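Local coordinates for protein luciferase-like monooxygenase (Streptomyces bottropensis, PDB 7BIP) that probably acts as a luciferase-like monooxygenase in the biosynthesis of the aromatic polyketide rishirilide, at residues Gly4-Ala18 with His39-Tyr53. Sequence-based numbering, arbitrary orientation.
Sequences GINLFPTVGPAEKSA and HVKTVEHYFHEYGGY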
loop_
_atom_site.group_PDB
_atom_site.type_symbol
_atom_site.label_atom_id
_atom_site.label_comp_id
_atom_site.label_asym_id
_atom_site.label_seq_id
_atom_site.Cartn_x
_atom_site.Cartn_y
_atom_site.Cartn_z
ATOM N N GLY A 4 16.122 15.033 -3.806
ATOM C CA GLY A 4 15.002 14.289 -4.338
ATOM C C GLY A 4 13.775 15.166 -4.418
ATOM O O GLY A 4 13.863 16.385 -4.219
ATOM N N ILE A 5 12.621 14.584 -4.723
ATOM C CA ILE A 5 11.399 15.373 -4.787
ATOM C C ILE A 5 10.428 14.856 -3.743
ATOM O O ILE A 5 10.412 13.667 -3.406
ATOM C CB ILE A 5 10.735 15.359 -6.177
ATOM C CG1 ILE A 5 10.335 13.927 -6.558
ATOM C CG2 ILE A 5 11.667 16.010 -7.224
ATOM C CD1 ILE A 5 9.295 13.858 -7.687
ATOM N N ASN A 6 9.628 15.776 -3.216
ATOM C CA ASN A 6 8.571 15.474 -2.270
ATOM C C ASN A 6 7.248 15.767 -2.956
ATOM O O ASN A 6 7.117 16.772 -3.668
ATOM C CB ASN A 6 8.728 16.316 -1.000
ATOM C CG ASN A 6 7.943 15.769 0.179
ATOM O OD1 ASN A 6 7.081 14.909 0.024
ATOM N ND2 ASN A 6 8.236 16.286 1.373
ATOM N N LEU A 7 6.288 14.873 -2.779
ATOM C CA LEU A 7 4.983 14.969 -3.431
ATOM C C LEU A 7 3.919 15.066 -2.338
ATOM O O LEU A 7 3.170 14.128 -2.069
ATOM C CB LEU A 7 4.744 13.773 -4.375
ATOM C CG LEU A 7 5.684 13.758 -5.584
ATOM C CD1 LEU A 7 5.592 12.447 -6.380
ATOM C CD2 LEU A 7 5.450 14.988 -6.499
ATOM N N PHE A 8 3.879 16.224 -1.695
ATOM C CA PHE A 8 2.952 16.495 -0.606
ATOM C C PHE A 8 1.708 17.116 -1.219
ATOM O O PHE A 8 1.774 18.248 -1.709
ATOM C CB PHE A 8 3.606 17.455 0.382
ATOM C CG PHE A 8 2.870 17.641 1.688
ATOM C CD1 PHE A 8 3.553 17.527 2.890
ATOM C CD2 PHE A 8 1.531 17.990 1.725
ATOM C CE1 PHE A 8 2.905 17.713 4.101
ATOM C CE2 PHE A 8 0.882 18.182 2.936
ATOM C CZ PHE A 8 1.574 18.042 4.119
ATOM N N PRO A 9 0.550 16.443 -1.202
ATOM C CA PRO A 9 -0.654 17.041 -1.804
ATOM C C PRO A 9 -1.288 18.078 -0.882
ATOM O O PRO A 9 -1.537 17.819 0.295
ATOM C CB PRO A 9 -1.581 15.837 -2.009
ATOM C CG PRO A 9 -1.178 14.882 -0.948
ATOM C CD PRO A 9 0.311 15.074 -0.717
ATOM N N THR A 10 -1.540 19.266 -1.426
ATOM C CA THR A 10 -2.312 20.308 -0.750
ATOM C C THR A 10 -3.384 20.705 -1.752
ATOM O O THR A 10 -3.251 21.697 -2.472
ATOM C CB THR A 10 -1.440 21.493 -0.321
ATOM O OG1 THR A 10 -0.621 21.913 -1.420
ATOM C CG2 THR A 10 -0.547 21.088 0.808
ATOM N N VAL A 11 -4.440 19.897 -1.818
ATOM C CA VAL A 11 -5.404 19.983 -2.904
ATOM C C VAL A 11 -6.660 19.248 -2.474
ATOM O O VAL A 11 -6.598 18.265 -1.729
ATOM C CB VAL A 11 -4.815 19.395 -4.213
ATOM C CG1 VAL A 11 -4.461 17.918 -4.020
ATOM C CG2 VAL A 11 -5.782 19.590 -5.363
ATOM N N GLY A 12 -7.809 19.739 -2.931
ATOM C CA GLY A 12 -9.068 19.079 -2.700
ATOM C C GLY A 12 -9.799 18.858 -4.004
ATOM O O GLY A 12 -9.387 19.356 -5.055
ATOM N N PRO A 13 -10.906 18.114 -3.958
ATOM C CA PRO A 13 -11.549 17.676 -5.210
ATOM C C PRO A 13 -12.051 18.813 -6.081
ATOM O O PRO A 13 -12.174 18.632 -7.299
ATOM C CB PRO A 13 -12.702 16.779 -4.733
ATOM C CG PRO A 13 -12.786 16.945 -3.252
ATOM C CD PRO A 13 -11.464 17.453 -2.770
ATOM N N ALA A 14 -12.327 19.985 -5.513
ATOM C CA ALA A 14 -12.749 21.108 -6.340
ATOM C C ALA A 14 -11.607 21.678 -7.171
ATOM O O ALA A 14 -11.868 22.321 -8.193
ATOM C CB ALA A 14 -13.365 22.201 -5.466
ATOM N N GLU A 15 -10.351 21.464 -6.765
ATOM C CA GLU A 15 -9.207 21.948 -7.533
ATOM C C GLU A 15 -8.673 20.913 -8.508
ATOM O O GLU A 15 -8.309 21.257 -9.635
ATOM C CB GLU A 15 -8.063 22.365 -6.608
ATOM C CG GLU A 15 -8.403 23.433 -5.597
ATOM C CD GLU A 15 -7.370 23.504 -4.491
ATOM O OE1 GLU A 15 -6.410 24.298 -4.623
ATOM O OE2 GLU A 15 -7.516 22.759 -3.496
ATOM N N LYS A 16 -8.593 19.651 -8.086
ATOM C CA LYS A 16 -8.004 18.606 -8.907
ATOM C C LYS A 16 -8.553 17.268 -8.442
ATOM O O LYS A 16 -8.509 16.971 -7.248
ATOM C CB LYS A 16 -6.469 18.629 -8.807
ATOM C CG LYS A 16 -5.757 17.737 -9.806
ATOM C CD LYS A 16 -4.250 17.938 -9.733
ATOM C CE LYS A 16 -3.855 19.324 -10.207
ATOM N NZ LYS A 16 -2.478 19.347 -10.777
ATOM N N SER A 17 -9.067 16.471 -9.375
ATOM C CA SER A 17 -9.518 15.144 -8.990
ATOM C C SER A 17 -8.337 14.326 -8.487
ATOM O O SER A 17 -7.177 14.583 -8.826
ATOM C CB SER A 17 -10.194 14.419 -10.161
ATOM O OG SER A 17 -9.266 14.051 -11.177
ATOM N N ALA A 18 -8.641 13.358 -7.630
ATOM C CA ALA A 18 -7.601 12.431 -7.208
ATOM C C ALA A 18 -7.064 11.628 -8.382
ATOM O O ALA A 18 -5.879 11.278 -8.409
ATOM C CB ALA A 18 -8.145 11.504 -6.117
ATOM N N HIS A 39 15.657 10.681 -4.834
ATOM C CA HIS A 39 14.548 9.967 -4.207
ATOM C C HIS A 39 13.219 10.605 -4.596
ATOM O O HIS A 39 13.171 11.704 -5.153
ATOM C CB HIS A 39 14.694 9.950 -2.680
ATOM C CG HIS A 39 14.573 11.303 -2.052
ATOM N ND1 HIS A 39 15.669 12.026 -1.638
ATOM C CD2 HIS A 39 13.487 12.061 -1.760
ATOM C CE1 HIS A 39 15.267 13.175 -1.122
ATOM N NE2 HIS A 39 13.948 13.221 -1.184
ATOM N N VAL A 40 12.141 9.882 -4.281
ATOM C CA VAL A 40 10.765 10.370 -4.312
ATOM C C VAL A 40 10.184 10.164 -2.915
ATOM O O VAL A 40 10.238 9.051 -2.374
ATOM C CB VAL A 40 9.912 9.623 -5.361
ATOM C CG1 VAL A 40 8.455 10.064 -5.276
ATOM C CG2 VAL A 40 10.461 9.863 -6.779
ATOM N N LYS A 41 9.644 11.228 -2.330
ATOM C CA LYS A 41 9.104 11.199 -0.976
ATOM C C LYS A 41 7.617 11.539 -1.024
ATOM O O LYS A 41 7.174 12.276 -1.902
ATOM C CB LYS A 41 9.862 12.212 -0.082
ATOM C CG LYS A 41 9.334 12.378 1.343
ATOM C CD LYS A 41 10.241 13.330 2.131
ATOM C CE LYS A 41 11.575 12.684 2.484
ATOM N NZ LYS A 41 12.527 13.742 2.989
ATOM N N THR A 42 6.832 10.982 -0.104
ATOM C CA THR A 42 5.486 11.498 0.107
ATOM C C THR A 42 5.116 11.314 1.573
ATOM O O THR A 42 5.901 10.795 2.372
ATOM C CB THR A 42 4.466 10.848 -0.842
ATOM O OG1 THR A 42 3.266 11.635 -0.838
ATOM C CG2 THR A 42 4.132 9.424 -0.406
ATOM N N VAL A 43 3.891 11.719 1.913
ATOM C CA VAL A 43 3.503 11.990 3.292
ATOM C C VAL A 43 2.312 11.116 3.693
ATOM O O VAL A 43 1.734 10.400 2.879
ATOM C CB VAL A 43 3.158 13.475 3.490
ATOM C CG1 VAL A 43 4.244 14.335 2.875
ATOM C CG2 VAL A 43 1.808 13.775 2.850
ATOM N N GLU A 44 1.955 11.187 4.979
ATOM C CA GLU A 44 0.748 10.546 5.508
ATOM C C GLU A 44 -0.094 11.599 6.216
ATOM O O GLU A 44 0.367 12.208 7.188
ATOM C CB GLU A 44 1.083 9.416 6.489
ATOM C CG GLU A 44 -0.164 8.698 7.029
ATOM C CD GLU A 44 0.164 7.547 7.960
ATOM O OE1 GLU A 44 1.352 7.167 8.043
ATOM O OE2 GLU A 44 -0.767 7.022 8.619
ATOM N N HIS A 45 -1.327 11.799 5.742
ATOM C CA HIS A 45 -2.270 12.713 6.387
ATOM C C HIS A 45 -3.694 12.277 6.069
ATOM O O HIS A 45 -3.944 11.606 5.066
ATOM C CB HIS A 45 -2.079 14.157 5.933
ATOM C CG HIS A 45 -1.077 14.909 6.742
ATOM N ND1 HIS A 45 -1.184 15.055 8.108
ATOM C CD2 HIS A 45 0.068 15.534 6.383
ATOM C CE1 HIS A 45 -0.156 15.752 8.555
ATOM N NE2 HIS A 45 0.623 16.048 7.530
ATOM N N TYR A 46 -4.640 12.701 6.920
ATOM C CA TYR A 46 -6.035 12.285 6.795
ATOM C C TYR A 46 -6.988 13.476 6.782
ATOM O O TYR A 46 -6.802 14.441 7.531
ATOM C CB TYR A 46 -6.441 11.346 7.943
ATOM C CG TYR A 46 -5.569 10.125 8.047
ATOM C CD1 TYR A 46 -5.947 8.921 7.462
ATOM C CD2 TYR A 46 -4.355 10.177 8.721
ATOM C CE1 TYR A 46 -5.131 7.790 7.557
ATOM C CE2 TYR A 46 -3.540 9.066 8.826
ATOM C CZ TYR A 46 -3.931 7.877 8.241
ATOM O OH TYR A 46 -3.108 6.778 8.353
ATOM N N PHE A 47 -8.001 13.392 5.910
ATOM C CA PHE A 47 -9.273 14.128 5.970
ATOM C C PHE A 47 -9.277 15.525 5.361
ATOM O O PHE A 47 -10.333 15.998 4.933
ATOM C CB PHE A 47 -9.790 14.274 7.409
ATOM C CG PHE A 47 -9.783 13.010 8.198
ATOM C CD1 PHE A 47 -10.203 11.812 7.641
ATOM C CD2 PHE A 47 -9.349 13.023 9.508
ATOM C CE1 PHE A 47 -10.182 10.651 8.376
ATOM C CE2 PHE A 47 -9.337 11.874 10.251
ATOM C CZ PHE A 47 -9.752 10.678 9.686
ATOM N N HIS A 48 -8.141 16.212 5.344
ATOM C CA HIS A 48 -8.110 17.615 4.961
ATOM C C HIS A 48 -7.378 17.773 3.638
ATOM O O HIS A 48 -6.574 16.924 3.254
ATOM C CB HIS A 48 -7.419 18.458 6.036
ATOM C CG HIS A 48 -8.124 18.443 7.356
ATOM N ND1 HIS A 48 -9.285 19.150 7.585
ATOM C CD2 HIS A 48 -7.835 17.805 8.515
ATOM C CE1 HIS A 48 -9.683 18.947 8.829
ATOM N NE2 HIS A 48 -8.820 18.136 9.415
ATOM N N GLU A 49 -7.653 18.883 2.948
ATOM C CA GLU A 49 -6.899 19.176 1.733
ATOM C C GLU A 49 -5.399 19.216 2.002
ATOM O O GLU A 49 -4.600 18.880 1.115
ATOM C CB GLU A 49 -7.382 20.494 1.123
ATOM C CG GLU A 49 -8.775 20.391 0.536
ATOM C CD GLU A 49 -9.603 21.645 0.738
ATOM O OE1 GLU A 49 -9.122 22.750 0.401
ATOM O OE2 GLU A 49 -10.738 21.521 1.245
ATOM N N TYR A 50 -4.996 19.608 3.212
ATOM C CA TYR A 50 -3.602 19.517 3.631
ATOM C C TYR A 50 -3.179 18.062 3.826
ATOM O O TYR A 50 -3.356 17.491 4.908
ATOM C CB TYR A 50 -3.385 20.322 4.922
ATOM C CG TYR A 50 -1.953 20.385 5.407
ATOM C CD1 TYR A 50 -1.029 21.241 4.818
ATOM C CD2 TYR A 50 -1.526 19.586 6.465
ATOM C CE1 TYR A 50 0.283 21.299 5.276
ATOM C CE2 TYR A 50 -0.224 19.636 6.926
ATOM C CZ TYR A 50 0.675 20.493 6.332
ATOM O OH TYR A 50 1.969 20.530 6.796
ATOM N N GLY A 51 -2.636 17.445 2.776
ATOM C CA GLY A 51 -2.074 16.113 2.861
ATOM C C GLY A 51 -3.047 14.971 2.653
ATOM O O GLY A 51 -2.600 13.827 2.491
ATOM N N GLY A 52 -4.356 15.239 2.643
ATOM C CA GLY A 52 -5.344 14.176 2.808
ATOM C C GLY A 52 -5.514 13.246 1.622
ATOM O O GLY A 52 -6.090 12.164 1.788
ATOM N N TYR A 53 -5.052 13.640 0.430
ATOM C CA TYR A 53 -4.986 12.685 -0.676
ATOM C C TYR A 53 -3.996 11.568 -0.411
ATOM O O TYR A 53 -3.961 10.602 -1.180
ATOM C CB TYR A 53 -4.592 13.361 -1.989
ATOM C CG TYR A 53 -5.719 14.045 -2.725
ATOM C CD1 TYR A 53 -6.901 14.400 -2.070
ATOM C CD2 TYR A 53 -5.607 14.358 -4.070
ATOM C CE1 TYR A 53 -7.931 15.039 -2.744
ATOM C CE2 TYR A 53 -6.641 14.998 -4.754
ATOM C CZ TYR A 53 -7.794 15.344 -4.083
ATOM O OH TYR A 53 -8.820 15.980 -4.756
HETATM O O HOH W 1 -4.721 16.542 -0.371
#
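Ile5 and Val40 sit side by side on adjacent parallel strands that, with helix 18-35 as the crossover, make the first beta-alpha-beta unit of a TIM barrel of the luciferase-like family. Ile5 takes a bond from Lys41 N to its O (2.8 Å) and gives one from its N to His39 O. Gly4 CA rests 3.4 Å from the centroid of the His39 ring, over its face, where a side chain would clash. At the end of strand 39-42, Thr42 OG1 donates to Leu7 O; beyond it the loops stay paired through Gly51 N to Pro9 O and Val11 N to Glu49 O. The tight part is aromatic, and buried except at the partly exposed Phe8 and Tyr50. The Phe8 ring, its CG anti to the backbone N (chi1 -170°), reaches across to Val43, whose CG2 covers one face; Phe8 CZ lies 3.4 Å from Tyr50 CZ, the ring planes oblique at 52°, and His45 completes the cluster. Val11 CG1 lies over the Tyr53 ring, Ala18 CB on the opposite face, and Tyr53 OH donates to Lys16 O at 2.7 Å, with a C=O...O angle of 168°. Replacing Tyr53 by an alanine would probably open a gap between Val11 and Ala18 and leave Lys16 O without its hydroxyl donor. The looser, solvent side holds exposed Pro13 and Glu49 and partly exposed Glu15; Arg253 salt-bridges both carboxylates, Glu15 OE2 and Glu49 OE1 being 4.2 Å apart.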